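Local coordinates for neutral ceramidase (Pseudomonas aeruginosa, PDB 2ZWS), which hydrolyses the N-acyl linkage of ceramides to sphingosine and free fatty acid, and also catalyses the reverse synthesis, with a bound zinc ion, at residues G22-S27 against G103-Y108; Y58-L63 against A240-N245; L63-Q68 against A95-S100; V203-M208 against P217-Y222; P409-V414 against N439-A444. All blocks are in the same frame, centred on the assembly; numbering follows the deposited sequence.

Contact 1 of 5, residues G22-S27 against G103-Y108; sequences GMMGYS and GGFSHY. With FMT (formic acid), chain D.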
# COMPACT_ATOMS: atom_id res chain seq x y z
N GLY A 22 9.50 13.64 -1.72
CA GLY A 22 9.25 12.88 -2.95
C GLY A 22 8.29 11.72 -2.70
O GLY A 22 8.41 11.00 -1.69
N MET A 23 7.36 11.55 -3.63
CA MET A 23 6.38 10.46 -3.54
C MET A 23 6.93 9.13 -4.06
O MET A 23 7.83 9.11 -4.94
CB MET A 23 5.10 10.92 -4.25
CG MET A 23 4.47 12.03 -3.39
SD MET A 23 3.27 13.09 -4.20
CE MET A 23 1.83 12.04 -4.22
N MET A 24 6.39 8.03 -3.52
CA MET A 24 6.90 6.69 -3.81
C MET A 24 6.10 5.99 -4.91
O MET A 24 4.88 5.80 -4.77
CB MET A 24 6.87 5.81 -2.55
CG MET A 24 7.52 4.42 -2.73
SD MET A 24 9.28 4.60 -3.09
CE MET A 24 9.58 3.29 -4.30
N GLY A 25 6.78 5.59 -5.98
CA GLY A 25 6.16 4.80 -7.03
C GLY A 25 6.53 5.27 -8.43
O GLY A 25 6.80 4.45 -9.31
N TYR A 26 6.50 6.58 -8.64
CA TYR A 26 6.76 7.14 -9.98
C TYR A 26 8.23 7.54 -10.26
O TYR A 26 8.56 7.97 -11.37
CB TYR A 26 5.80 8.29 -10.28
CG TYR A 26 4.34 7.86 -10.43
CD1 TYR A 26 3.33 8.46 -9.68
CD2 TYR A 26 3.98 6.85 -11.35
CE1 TYR A 26 1.98 8.07 -9.82
CE2 TYR A 26 2.63 6.45 -11.49
CZ TYR A 26 1.65 7.06 -10.72
OH TYR A 26 0.33 6.65 -10.86
N SER A 27 9.10 7.41 -9.26
CA SER A 27 10.53 7.67 -9.40
C SER A 27 10.82 9.07 -9.93
O SER A 27 11.78 9.28 -10.69
CB SER A 27 11.15 6.62 -10.32
OG SER A 27 10.79 5.34 -9.85
N GLY A 103 7.58 8.99 0.02
CA GLY A 103 8.59 7.92 0.00
C GLY A 103 9.65 8.04 1.08
O GLY A 103 9.52 8.86 2.02
N GLY A 104 10.69 7.24 0.94
CA GLY A 104 11.84 7.30 1.85
C GLY A 104 11.78 6.33 3.01
O GLY A 104 12.42 6.55 4.05
N PHE A 105 11.01 5.26 2.87
CA PHE A 105 10.85 4.33 3.96
C PHE A 105 11.42 2.93 3.71
O PHE A 105 11.11 1.97 4.44
CB PHE A 105 9.41 4.32 4.49
CG PHE A 105 8.36 3.97 3.45
CD1 PHE A 105 7.86 4.94 2.59
CD2 PHE A 105 7.86 2.68 3.37
CE1 PHE A 105 6.87 4.62 1.64
CE2 PHE A 105 6.86 2.34 2.44
CZ PHE A 105 6.38 3.30 1.57
N SER A 106 12.27 2.83 2.68
CA SER A 106 13.12 1.66 2.47
C SER A 106 14.47 1.92 3.11
O SER A 106 14.82 3.08 3.34
CB SER A 106 13.35 1.42 0.97
OG SER A 106 14.12 0.24 0.73
N HIS A 107 15.23 0.86 3.33
CA HIS A 107 16.65 1.03 3.64
C HIS A 107 17.57 0.71 2.46
O HIS A 107 18.78 0.87 2.57
CB HIS A 107 17.05 0.19 4.85
CG HIS A 107 16.63 0.80 6.16
ND1 HIS A 107 16.79 0.17 7.38
CD2 HIS A 107 16.03 1.99 6.43
CE1 HIS A 107 16.30 0.94 8.34
NE2 HIS A 107 15.86 2.06 7.79
N TYR A 108 16.98 0.31 1.33
CA TYR A 108 17.71 0.03 0.08
C TYR A 108 17.70 1.21 -0.85
O TYR A 108 16.65 1.79 -1.16
CB TYR A 108 17.21 -1.23 -0.60
CG TYR A 108 17.70 -2.43 0.13
CD1 TYR A 108 19.03 -2.87 -0.02
CD2 TYR A 108 16.88 -3.10 1.04
CE1 TYR A 108 19.49 -3.93 0.70
CE2 TYR A 108 17.37 -4.17 1.77
CZ TYR A 108 18.67 -4.59 1.58
OH TYR A 108 19.20 -5.64 2.29
C FMT D . 13.03 -3.47 0.39
O1 FMT D . 12.25 -4.33 0.86
O2 FMT D . 13.53 -2.54 1.05
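Gly103 N donates a nearly straight hydrogen bond to Gly22 O, 2.8 Å long with 161° at the hydrogen. Next to it the two backbones come close; Gly103 has no side chain there, and its CA lies 3.7 Å from Met24 CB. That methylene also turns obliquely to the Phe105 ring, its nearest ring atom being CE1 at 4.4 Å, so it touches the loop at two points. Beyond CB the methionine leaves the loop: CG stands opposite the backbone N (chi1 -174°), and bends at the next two torsions carry the rest of the chain off toward Met65; a bound glycerol also lies close to this side chain.

Further along 103-108, Ser106 OG works in two directions. It accepts from Tyr108 N at 2.9 Å, an ST turn, and donates a hydrogen bond to O2 of a bound formic acid. O2 of the formic acid lies at the edge of the Tyr108 ring, 3.4 Å from Tyr108 CD2. Ser106 is an inferred substrate-binding residue, and the formic acid is also held by Gln68 N and Tyr445 N, residues that probably bind substrate too; it may mark part of that pocket.

Strand 22-24 pairs antiparallel with strand 101-102, which runs straight into this loop. Phe105 meets Phe67 edge-to-face and packs on Val70 of helix 68-81 and on Phe123 and Ile126 of helix 120-138.

Contact 2 of 5, residues Y58-L63 against A240-N245; sequences YVNTDL and AFAQTN. With FMT (formic acid), chain E.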
# COMPACT_ATOMS: atom_id res chain seq x y z
N TYR A 58 -2.88 -10.51 9.66
CA TYR A 58 -2.65 -10.00 8.32
C TYR A 58 -2.93 -8.49 8.33
O TYR A 58 -3.96 -8.06 8.86
CB TYR A 58 -3.59 -10.70 7.32
CG TYR A 58 -3.60 -10.08 5.96
CD1 TYR A 58 -4.53 -9.09 5.62
CD2 TYR A 58 -2.66 -10.47 5.01
CE1 TYR A 58 -4.54 -8.50 4.37
CE2 TYR A 58 -2.66 -9.90 3.73
CZ TYR A 58 -3.59 -8.91 3.42
OH TYR A 58 -3.58 -8.35 2.17
N VAL A 59 -1.97 -7.70 7.85
CA VAL A 59 -2.15 -6.25 7.78
C VAL A 59 -1.99 -5.78 6.35
O VAL A 59 -0.97 -6.09 5.71
CB VAL A 59 -1.13 -5.47 8.72
CG1 VAL A 59 -1.44 -3.99 8.72
CG2 VAL A 59 -1.14 -6.02 10.17
N ASN A 60 -3.00 -5.09 5.82
CA ASN A 60 -2.84 -4.48 4.50
C ASN A 60 -2.70 -2.96 4.67
O ASN A 60 -3.40 -2.35 5.48
CB ASN A 60 -4.03 -4.81 3.56
CG ASN A 60 -3.71 -4.55 2.10
OD1 ASN A 60 -2.67 -4.98 1.57
ND2 ASN A 60 -4.62 -3.89 1.44
N THR A 61 -1.73 -2.38 3.97
CA THR A 61 -1.36 -0.99 4.16
C THR A 61 -1.53 -0.15 2.88
O THR A 61 -1.24 -0.61 1.75
CB THR A 61 0.13 -0.87 4.63
OG1 THR A 61 1.01 -1.39 3.60
CG2 THR A 61 0.35 -1.62 5.99
N ASP A 62 -1.99 1.09 3.07
CA ASP A 62 -2.13 2.04 1.97
C ASP A 62 -0.75 2.67 1.60
O ASP A 62 -0.55 3.88 1.75
CB ASP A 62 -3.12 3.15 2.34
CG ASP A 62 -4.57 2.68 2.45
OD1 ASP A 62 -5.04 1.91 1.58
OD2 ASP A 62 -5.28 3.16 3.36
N LEU A 63 0.15 1.83 1.10
CA LEU A 63 1.53 2.21 0.79
C LEU A 63 1.91 1.68 -0.58
O LEU A 63 1.28 0.74 -1.09
CB LEU A 63 2.52 1.59 1.81
CG LEU A 63 2.29 2.04 3.26
CD1 LEU A 63 3.15 1.25 4.20
CD2 LEU A 63 2.59 3.54 3.38
N ALA A 240 -10.35 -4.20 3.60
CA ALA A 240 -9.03 -4.11 2.92
C ALA A 240 -9.18 -4.54 1.45
O ALA A 240 -9.79 -5.55 1.15
CB ALA A 240 -7.98 -4.99 3.62
N PHE A 241 -8.60 -3.76 0.54
CA PHE A 241 -8.46 -4.15 -0.84
C PHE A 241 -6.98 -4.40 -1.09
O PHE A 241 -6.17 -3.45 -1.13
CB PHE A 241 -9.06 -3.09 -1.77
CG PHE A 241 -10.54 -3.16 -1.80
CD1 PHE A 241 -11.26 -2.63 -0.73
CD2 PHE A 241 -11.22 -3.81 -2.83
CE1 PHE A 241 -12.67 -2.72 -0.70
CE2 PHE A 241 -12.63 -3.90 -2.80
CZ PHE A 241 -13.33 -3.38 -1.73
N ALA A 242 -6.65 -5.69 -1.21
CA ALA A 242 -5.28 -6.18 -1.37
C ALA A 242 -4.98 -6.57 -2.82
O ALA A 242 -5.89 -6.74 -3.66
CB ALA A 242 -5.04 -7.38 -0.47
N GLN A 243 -3.69 -6.68 -3.12
CA GLN A 243 -3.20 -7.10 -4.45
C GLN A 243 -3.00 -8.60 -4.58
O GLN A 243 -2.85 -9.30 -3.57
CB GLN A 243 -1.84 -6.44 -4.75
CG GLN A 243 -1.92 -4.93 -4.88
CD GLN A 243 -2.52 -4.47 -6.18
OE1 GLN A 243 -2.93 -5.28 -7.05
NE2 GLN A 243 -2.53 -3.15 -6.36
N THR A 244 -2.99 -9.10 -5.82
CA THR A 244 -2.45 -10.44 -6.09
C THR A 244 -1.20 -10.34 -6.98
O THR A 244 -0.15 -9.88 -6.52
CB THR A 244 -3.50 -11.45 -6.63
OG1 THR A 244 -4.02 -11.01 -7.88
CG2 THR A 244 -4.63 -11.60 -5.64
N ASN A 245 -1.31 -10.74 -8.24
CA ASN A 245 -0.22 -10.69 -9.18
C ASN A 245 -0.54 -9.56 -10.17
O ASN A 245 -1.17 -9.78 -11.21
CB ASN A 245 -0.00 -12.06 -9.89
CG ASN A 245 -1.30 -12.87 -10.06
OD1 ASN A 245 -1.42 -13.99 -9.54
ND2 ASN A 245 -2.27 -12.32 -10.80
C FMT E . -7.19 -1.23 1.17
O1 FMT E . -7.13 0.02 0.90
O2 FMT E . -6.57 -1.93 2.04
O HOH W 1 -1.88 -6.17 -0.86
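Both Asn60 and Tyr58 carry CG on the far side from the backbone N (chi1 -163° for Asn60), which sends the amide and the phenol from strand 58-61 across to Ala240, Phe241 and Ala242. The amide of Asn60 is used at both ends. Its ND2 makes a weak, bent bond of 3.0 Å to Phe241 O, with only 127° at the hydrogen. A shorter bond, 2.8 Å, runs from Asn60 ND2 to O2 of a bound formic acid. A water lies 2.8 Å from Asn60 OD1 and can donate to it. That water in turn accepts from Gln243 N at 2.9 Å, so the amide meets the 240-245 backbone through one weak direct bond and probably through this water.

The two strands belong to one curled mixed sheet, where 55-61 runs parallel to 91-95 and 238-242 parallel to 194-200. Here they are not paired: their short axes pass 7.4 Å apart at 81°, and side chains bridge the gap. Asn60 is an inferred substrate-binding residue, and its side chain lies about 9 Å from that of the zinc ligand His97.

Small residues of 240-242 face Asn60 and Tyr58. Ala240 CB rests 4.0 Å from Asn60 CB, while Ala242 CB comes in near the plane of the Tyr58 ring, 3.2 Å from Tyr58 OH. The hydroxyl lies close to the side chain of Asn439, whose amide orientation is doubtful. Asp62, also close to the formic acid, makes a salt bridge to Arg43 through OD2.

Contact 3 of 5, residues L63-Q68 against A95-S100; sequences LGMIFQ and ATHTHS. With ZN (zinc ion), chain B; FMT (formic acid), chain D.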
# COMPACT_ATOMS: atom_id res chain seq x y z
N LEU A 63 0.15 1.83 1.10
CA LEU A 63 1.53 2.21 0.79
C LEU A 63 1.91 1.68 -0.58
O LEU A 63 1.28 0.74 -1.09
CB LEU A 63 2.52 1.59 1.81
CG LEU A 63 2.29 2.04 3.26
CD1 LEU A 63 3.15 1.25 4.20
CD2 LEU A 63 2.59 3.54 3.38
N GLY A 64 2.98 2.23 -1.17
CA GLY A 64 3.50 1.71 -2.43
C GLY A 64 4.00 0.29 -2.27
O GLY A 64 3.85 -0.55 -3.16
N MET A 65 4.58 0.02 -1.10
CA MET A 65 5.10 -1.32 -0.83
C MET A 65 5.42 -1.44 0.64
O MET A 65 5.38 -0.44 1.38
CB MET A 65 6.32 -1.63 -1.70
CG MET A 65 7.32 -0.55 -1.75
SD MET A 65 7.03 0.87 -2.90
CE MET A 65 7.11 0.15 -4.53
N ILE A 66 5.69 -2.66 1.09
CA ILE A 66 6.17 -2.77 2.48
C ILE A 66 7.60 -3.26 2.46
O ILE A 66 7.94 -4.40 2.19
CB ILE A 66 5.28 -3.56 3.45
CG1 ILE A 66 5.08 -4.96 2.92
CG2 ILE A 66 3.94 -2.83 3.70
CD1 ILE A 66 3.95 -5.02 2.06
N PHE A 67 8.46 -2.31 2.73
CA PHE A 67 9.88 -2.57 2.61
C PHE A 67 10.40 -3.41 3.76
O PHE A 67 9.84 -3.38 4.87
CB PHE A 67 10.63 -1.25 2.57
CG PHE A 67 10.39 -0.43 1.31
CD1 PHE A 67 9.78 0.82 1.42
CD2 PHE A 67 10.73 -0.92 0.04
CE1 PHE A 67 9.56 1.62 0.32
CE2 PHE A 67 10.52 -0.11 -1.12
CZ PHE A 67 9.94 1.17 -0.95
N GLN A 68 11.49 -4.13 3.52
CA GLN A 68 12.12 -4.93 4.55
C GLN A 68 12.37 -4.15 5.85
O GLN A 68 12.15 -4.68 6.94
CB GLN A 68 13.40 -5.56 4.02
CG GLN A 68 14.06 -6.47 5.00
CD GLN A 68 14.84 -7.55 4.29
OE1 GLN A 68 16.03 -7.37 3.95
NE2 GLN A 68 14.15 -8.65 3.97
N ALA A 95 0.91 -4.48 0.96
CA ALA A 95 0.60 -3.11 0.54
C ALA A 95 -0.34 -3.10 -0.67
O ALA A 95 -0.33 -4.03 -1.50
CB ALA A 95 1.90 -2.44 0.15
N THR A 96 -1.06 -1.99 -0.80
CA THR A 96 -2.00 -1.80 -1.90
C THR A 96 -1.29 -1.33 -3.19
O THR A 96 -1.89 -1.36 -4.28
CB THR A 96 -3.01 -0.67 -1.58
OG1 THR A 96 -2.26 0.54 -1.36
CG2 THR A 96 -3.92 -1.04 -0.41
N HIS A 97 -0.06 -0.83 -3.04
CA HIS A 97 0.73 -0.32 -4.19
C HIS A 97 0.20 1.01 -4.72
O HIS A 97 0.34 1.34 -5.90
CB HIS A 97 0.85 -1.37 -5.29
CG HIS A 97 1.98 -1.15 -6.24
ND1 HIS A 97 3.23 -0.73 -5.83
CD2 HIS A 97 2.08 -1.44 -7.56
CE1 HIS A 97 4.03 -0.71 -6.89
NE2 HIS A 97 3.36 -1.14 -7.95
N THR A 98 -0.40 1.80 -3.84
CA THR A 98 -0.67 3.20 -4.20
C THR A 98 0.63 3.92 -4.55
O THR A 98 1.65 3.71 -3.87
CB THR A 98 -1.41 3.98 -3.08
OG1 THR A 98 -1.50 5.37 -3.43
CG2 THR A 98 -0.71 3.85 -1.73
N HIS A 99 0.57 4.80 -5.55
CA HIS A 99 1.75 5.56 -5.95
C HIS A 99 1.66 7.01 -5.47
O HIS A 99 2.42 7.85 -5.95
CB HIS A 99 1.90 5.49 -7.47
CG HIS A 99 2.35 4.16 -7.97
ND1 HIS A 99 1.75 2.98 -7.60
CD2 HIS A 99 3.34 3.82 -8.82
CE1 HIS A 99 2.35 1.97 -8.21
NE2 HIS A 99 3.34 2.45 -8.93
N SER A 100 0.79 7.27 -4.49
CA SER A 100 0.55 8.64 -4.05
C SER A 100 0.81 8.85 -2.58
O SER A 100 0.14 9.69 -1.96
CB SER A 100 -0.90 9.03 -4.35
OG SER A 100 -1.11 9.03 -5.76
ZN ZN B . 4.30 -1.57 -9.86
C FMT D . 13.03 -3.47 0.39
O1 FMT D . 12.25 -4.33 0.86
O2 FMT D . 13.53 -2.54 1.05
O HOH W 2 4.90 0.45 -9.97
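His97 ND1 donates to Gly64 O over 2.7 Å, with 163° at the hydrogen; the N-H meets a lone pair of the oxygen in the carbonyl plane, and that oxygen lies near the imidazole plane. This fixes the rotation of the ring and turns NE2 to the zinc ion, 2.2 Å away. A second bond, His97 N to Leu63 O at 2.8 Å, holds the backbone of the same residue.

Over the ring lies His99, its CE1 3.3 Å above the centre of the His97 imidazole. His99 ND1 bonds to His97 O, and NE2 is hydrogen-bonded to the water that sits on the zinc.

Farther out, apolar and backbone groups fill in. Ala95 CB fits against Leu63 O and Met65 CA, both at 3.5 Å. Met65, bent at chi2 and chi3, brings CE to the edge of the His97 ring, 4.0 Å from CE1. Gly64 CA makes a CH...O contact of 3.1 Å with Thr98 O.

A zinc-bound histidine steered by a backbone carbonyl is a familiar second-shell device; here it serves the site that His204, Glu411 and Tyr448 complete.

Contact 4 of 5, residues V203-M208 against P217-Y222; sequences VHSTSM and PDNKGY. With ZN (zinc ion), chain B.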
# COMPACT_ATOMS: atom_id res chain seq x y z
N VAL A 203 -4.55 -5.04 -9.68
CA VAL A 203 -4.59 -3.87 -10.57
C VAL A 203 -3.70 -2.80 -9.95
O VAL A 203 -3.85 -2.52 -8.76
CB VAL A 203 -6.05 -3.35 -10.82
CG1 VAL A 203 -6.76 -2.89 -9.50
CG2 VAL A 203 -6.04 -2.24 -11.90
N HIS A 204 -2.77 -2.24 -10.73
CA HIS A 204 -1.96 -1.13 -10.21
C HIS A 204 -2.83 -0.01 -9.63
O HIS A 204 -3.81 0.41 -10.25
CB HIS A 204 -1.00 -0.56 -11.25
CG HIS A 204 0.36 -1.17 -11.21
ND1 HIS A 204 0.62 -2.46 -11.64
CD2 HIS A 204 1.55 -0.67 -10.78
CE1 HIS A 204 1.90 -2.73 -11.45
NE2 HIS A 204 2.48 -1.66 -10.92
N SER A 205 -2.42 0.48 -8.47
CA SER A 205 -3.09 1.58 -7.82
C SER A 205 -2.45 2.90 -8.26
O SER A 205 -1.81 3.63 -7.46
CB SER A 205 -3.07 1.39 -6.30
OG SER A 205 -3.92 0.29 -5.97
N THR A 206 -2.66 3.22 -9.53
CA THR A 206 -1.96 4.31 -10.21
C THR A 206 -2.96 5.23 -10.89
O THR A 206 -2.63 5.92 -11.85
CB THR A 206 -1.01 3.76 -11.29
OG1 THR A 206 -1.73 2.84 -12.12
CG2 THR A 206 0.18 3.04 -10.68
N SER A 207 -4.22 5.22 -10.43
CA SER A 207 -5.20 6.14 -11.01
C SER A 207 -4.82 7.61 -10.80
O SER A 207 -5.11 8.44 -11.65
CB SER A 207 -6.59 5.87 -10.43
OG SER A 207 -7.02 4.56 -10.80
N MET A 208 -4.21 7.93 -9.64
CA MET A 208 -3.65 9.26 -9.42
C MET A 208 -2.25 9.23 -10.03
O MET A 208 -1.42 8.37 -9.68
CB MET A 208 -3.55 9.56 -7.93
CG MET A 208 -4.89 9.60 -7.17
SD MET A 208 -6.09 10.79 -7.81
CE MET A 208 -5.19 12.34 -7.62
N PRO A 217 -4.62 7.16 -1.09
CA PRO A 217 -4.53 5.70 -1.15
C PRO A 217 -5.08 5.14 -2.48
O PRO A 217 -5.17 3.91 -2.63
CB PRO A 217 -5.42 5.28 0.02
CG PRO A 217 -6.54 6.32 0.02
CD PRO A 217 -5.82 7.60 -0.36
N ASP A 218 -5.41 6.03 -3.42
CA ASP A 218 -5.68 5.66 -4.82
C ASP A 218 -6.88 4.74 -4.96
O ASP A 218 -7.76 4.78 -4.10
CB ASP A 218 -4.40 5.08 -5.46
CG ASP A 218 -4.36 5.26 -6.98
OD1 ASP A 218 -4.97 4.43 -7.71
OD2 ASP A 218 -3.71 6.22 -7.44
N ASN A 219 -6.96 3.95 -6.03
CA ASN A 219 -8.24 3.30 -6.29
C ASN A 219 -8.62 2.25 -5.24
O ASN A 219 -9.79 2.13 -4.86
CB ASN A 219 -8.35 2.79 -7.74
CG ASN A 219 -7.27 1.79 -8.13
OD1 ASN A 219 -7.11 0.76 -7.48
ND2 ASN A 219 -6.59 2.05 -9.26
N LYS A 220 -7.64 1.48 -4.75
CA LYS A 220 -7.96 0.49 -3.70
C LYS A 220 -8.34 1.17 -2.40
O LYS A 220 -9.24 0.73 -1.70
CB LYS A 220 -6.79 -0.48 -3.51
CG LYS A 220 -6.68 -1.47 -4.72
CD LYS A 220 -5.69 -2.59 -4.42
CE LYS A 220 -5.70 -3.66 -5.55
NZ LYS A 220 -7.02 -4.38 -5.59
N GLY A 221 -7.70 2.30 -2.13
CA GLY A 221 -8.05 3.09 -0.96
C GLY A 221 -9.46 3.66 -1.06
O GLY A 221 -10.16 3.76 -0.02
N TYR A 222 -9.88 4.06 -2.26
CA TYR A 222 -11.25 4.54 -2.43
C TYR A 222 -12.25 3.39 -2.21
O TYR A 222 -13.27 3.55 -1.55
CB TYR A 222 -11.52 5.16 -3.81
CG TYR A 222 -12.95 5.66 -3.81
CD1 TYR A 222 -13.97 4.90 -4.40
CD2 TYR A 222 -13.31 6.83 -3.13
CE1 TYR A 222 -15.29 5.31 -4.36
CE2 TYR A 222 -14.64 7.26 -3.08
CZ TYR A 222 -15.62 6.48 -3.69
OH TYR A 222 -16.93 6.87 -3.66
ZN ZN B . 4.30 -1.57 -9.86
O HOH W 3 -1.13 6.78 -7.34
O HOH W 2 4.90 0.45 -9.97
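Asp218 receives the backbone of Ser207 and Met208 near the N-terminal end of helix 218-231, against which the loop after strand 194-200 lies. Ser207 N meets OD1 on its syn lone pair at 2.9 Å, and Met208 N reaches OD2 at 2.8 Å, also from the syn side but 28° out of the carboxylate plane. OD1 accepts a further hydrogen bond from Asn219 N, on its anti side, so the buried carboxylate ties loop and helix together. A water lies within hydrogen-bonding distance of both OD2 and Met208 O.

Asn219 is the next grip. With CG in the crowded position between the backbone N and carbonyl carbon (chi1 59°), its amide folds back over the loop, and ND2 donates in plane to Ser207 OG over 3.0 Å, almost perfectly straight at 178°. A weak bond of 3.4 Å from the same ND2 reaches His204 O. Gln276 of helix 265-286 holds the other end of the amide.

Lys220 runs past Ser205, its CG 3.5 Å from Ser205 OG, while its NZ bonds to Phe201 O and to Gln276. Ser205, centre of an inverse gamma turn, hydrogen-bonds Thr96 O through its hydroxyl. These bonds hold the backbone around the zinc ligand His204: His204 ND1 bonds to Leu249 O, and His204 NE2 binds the zinc ion at 2.1 Å.

Contact 5 of 5, residues P409-V414 against N439-A444; sequences PAEFTV and NGYANA. With ZN (zinc ion), chain B.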
# COMPACT_ATOMS: atom_id res chain seq x y z
N PRO A 409 7.28 -11.08 -1.79
CA PRO A 409 7.89 -9.75 -1.69
C PRO A 409 8.24 -9.03 -2.98
O PRO A 409 9.33 -8.46 -3.11
CB PRO A 409 9.18 -10.03 -0.89
CG PRO A 409 9.59 -11.43 -1.40
CD PRO A 409 8.26 -12.16 -1.55
N ALA A 410 7.33 -9.09 -3.95
CA ALA A 410 7.61 -8.44 -5.23
C ALA A 410 6.31 -8.23 -6.03
O ALA A 410 5.21 -8.58 -5.57
CB ALA A 410 8.61 -9.29 -6.07
N GLU A 411 6.44 -7.65 -7.23
CA GLU A 411 5.32 -7.49 -8.17
C GLU A 411 5.37 -8.62 -9.17
O GLU A 411 6.25 -8.64 -10.02
CB GLU A 411 5.43 -6.17 -8.95
CG GLU A 411 5.87 -4.97 -8.13
CD GLU A 411 5.40 -3.66 -8.72
OE1 GLU A 411 4.34 -3.59 -9.44
OE2 GLU A 411 6.08 -2.66 -8.45
N PHE A 412 4.43 -9.55 -9.09
CA PHE A 412 4.43 -10.69 -10.01
C PHE A 412 3.48 -10.42 -11.16
O PHE A 412 2.37 -9.98 -10.97
CB PHE A 412 4.01 -11.95 -9.27
CG PHE A 412 5.06 -12.45 -8.32
CD1 PHE A 412 5.39 -11.73 -7.15
CD2 PHE A 412 5.71 -13.65 -8.56
CE1 PHE A 412 6.39 -12.19 -6.29
CE2 PHE A 412 6.67 -14.12 -7.68
CZ PHE A 412 7.02 -13.38 -6.54
N THR A 413 3.90 -10.74 -12.38
CA THR A 413 2.98 -10.64 -13.49
C THR A 413 1.91 -11.71 -13.35
O THR A 413 2.06 -12.63 -12.56
CB THR A 413 3.67 -10.91 -14.81
OG1 THR A 413 4.26 -12.22 -14.76
CG2 THR A 413 4.72 -9.85 -15.09
N VAL A 414 0.84 -11.57 -14.14
CA VAL A 414 -0.28 -12.53 -14.06
C VAL A 414 0.25 -13.98 -14.10
O VAL A 414 -0.02 -14.77 -13.20
CB VAL A 414 -1.32 -12.28 -15.18
CG1 VAL A 414 -2.37 -13.43 -15.26
CG2 VAL A 414 -2.01 -10.92 -14.98
N ASN A 439 -0.73 -13.17 -2.58
CA ASN A 439 -0.66 -11.75 -2.24
C ASN A 439 0.75 -11.23 -2.47
O ASN A 439 1.64 -11.49 -1.67
CB ASN A 439 -1.09 -11.58 -0.76
CG ASN A 439 -1.44 -10.13 -0.40
OD1 ASN A 439 -0.86 -9.15 -0.93
ND2 ASN A 439 -2.37 -9.99 0.53
N GLY A 440 0.98 -10.55 -3.60
CA GLY A 440 2.25 -9.85 -3.89
C GLY A 440 2.39 -8.63 -2.99
O GLY A 440 1.48 -8.31 -2.21
N TYR A 441 3.52 -7.93 -3.10
CA TYR A 441 3.77 -6.71 -2.31
C TYR A 441 3.73 -6.99 -0.80
O TYR A 441 3.30 -6.13 -0.03
CB TYR A 441 2.76 -5.60 -2.63
CG TYR A 441 2.60 -5.34 -4.11
CD1 TYR A 441 3.43 -4.44 -4.77
CD2 TYR A 441 1.63 -6.02 -4.85
CE1 TYR A 441 3.29 -4.20 -6.16
CE2 TYR A 441 1.47 -5.80 -6.22
CZ TYR A 441 2.31 -4.90 -6.87
OH TYR A 441 2.13 -4.73 -8.22
N ALA A 442 4.20 -8.16 -0.39
CA ALA A 442 4.16 -8.52 1.05
C ALA A 442 5.55 -8.66 1.68
O ALA A 442 6.44 -9.32 1.10
CB ALA A 442 3.37 -9.82 1.27
N ASN A 443 5.72 -8.05 2.86
CA ASN A 443 6.87 -8.22 3.75
C ASN A 443 8.20 -7.62 3.31
O ASN A 443 9.03 -7.32 4.18
CB ASN A 443 7.06 -9.69 4.16
CG ASN A 443 5.85 -10.28 4.88
OD1 ASN A 443 5.53 -11.47 4.68
ND2 ASN A 443 5.22 -9.50 5.74
N ALA A 444 8.42 -7.46 2.01
CA ALA A 444 9.58 -6.71 1.48
C ALA A 444 9.23 -6.30 0.07
O ALA A 444 8.13 -6.63 -0.41
CB ALA A 444 10.85 -7.56 1.50
ZN ZN B . 4.30 -1.57 -9.86
O HOH W 2 4.90 0.45 -9.97
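Tyr441, Pro409 and Glu411 bury the most surface in this contact, which forms one wall of the zinc site beside the short parallel strand pair 411-412 and 448-449. Tyr441 OH donates to Glu411 OE1 over 2.8 Å, coming from above the carboxylate plane, 48° out of it. Ring and carboxylate are inclined 51° to one another, and the side chains lie close enough that Tyr441 CE1 is 3.3 Å from Glu411 CG. The hydroxyl therefore holds an oxygen that is also a metal ligand. The carboxylate chelates the zinc ion unevenly, with OE1 at 2.1 Å and OE2 at 2.5 Å; Tyr445, an inferred substrate-binding residue, bonds to OE2 through its hydroxyl.

The backbone of Tyr441 is held as well, its N donating to Ala410 O at 3.1 Å, and Ala410 O lies over one face of the Tyr441 ring. Tyr441 also packs on the His97 ring, bringing a second zinc ligand into its surroundings.

Pro409 closes the other end, against Ala442 and Ala444 and touching Leu393 and Pro394 of strand 392-400. Its CA makes a CH...O contact with Ala442 O at 3.2 Å, and Pro409 CB rests on Ala444 CB at 3.8 Å.

In the fold
All five contacts lie in the N-terminal ceramidase region, and contacts 3, 4 and 5 meet at the zinc ion, sharing its bound water. Contact 3 is central, with its centre 9 Å from those of contacts 1 and 2 and 10 to 11 Å from those of contacts 4 and 5; contacts 1 and 2 are 18 Å apart. Along the chain contact 3 is nested within the loops closed by contacts 1 and 2, contact 4 within that of contact 2, and contact 5 follows. The loops after strands 91-95 and 194-200 of the mixed sheet bring His97 and His204, and strands 411-412 and 448-449 bring Glu411 and Tyr448, to one zinc site.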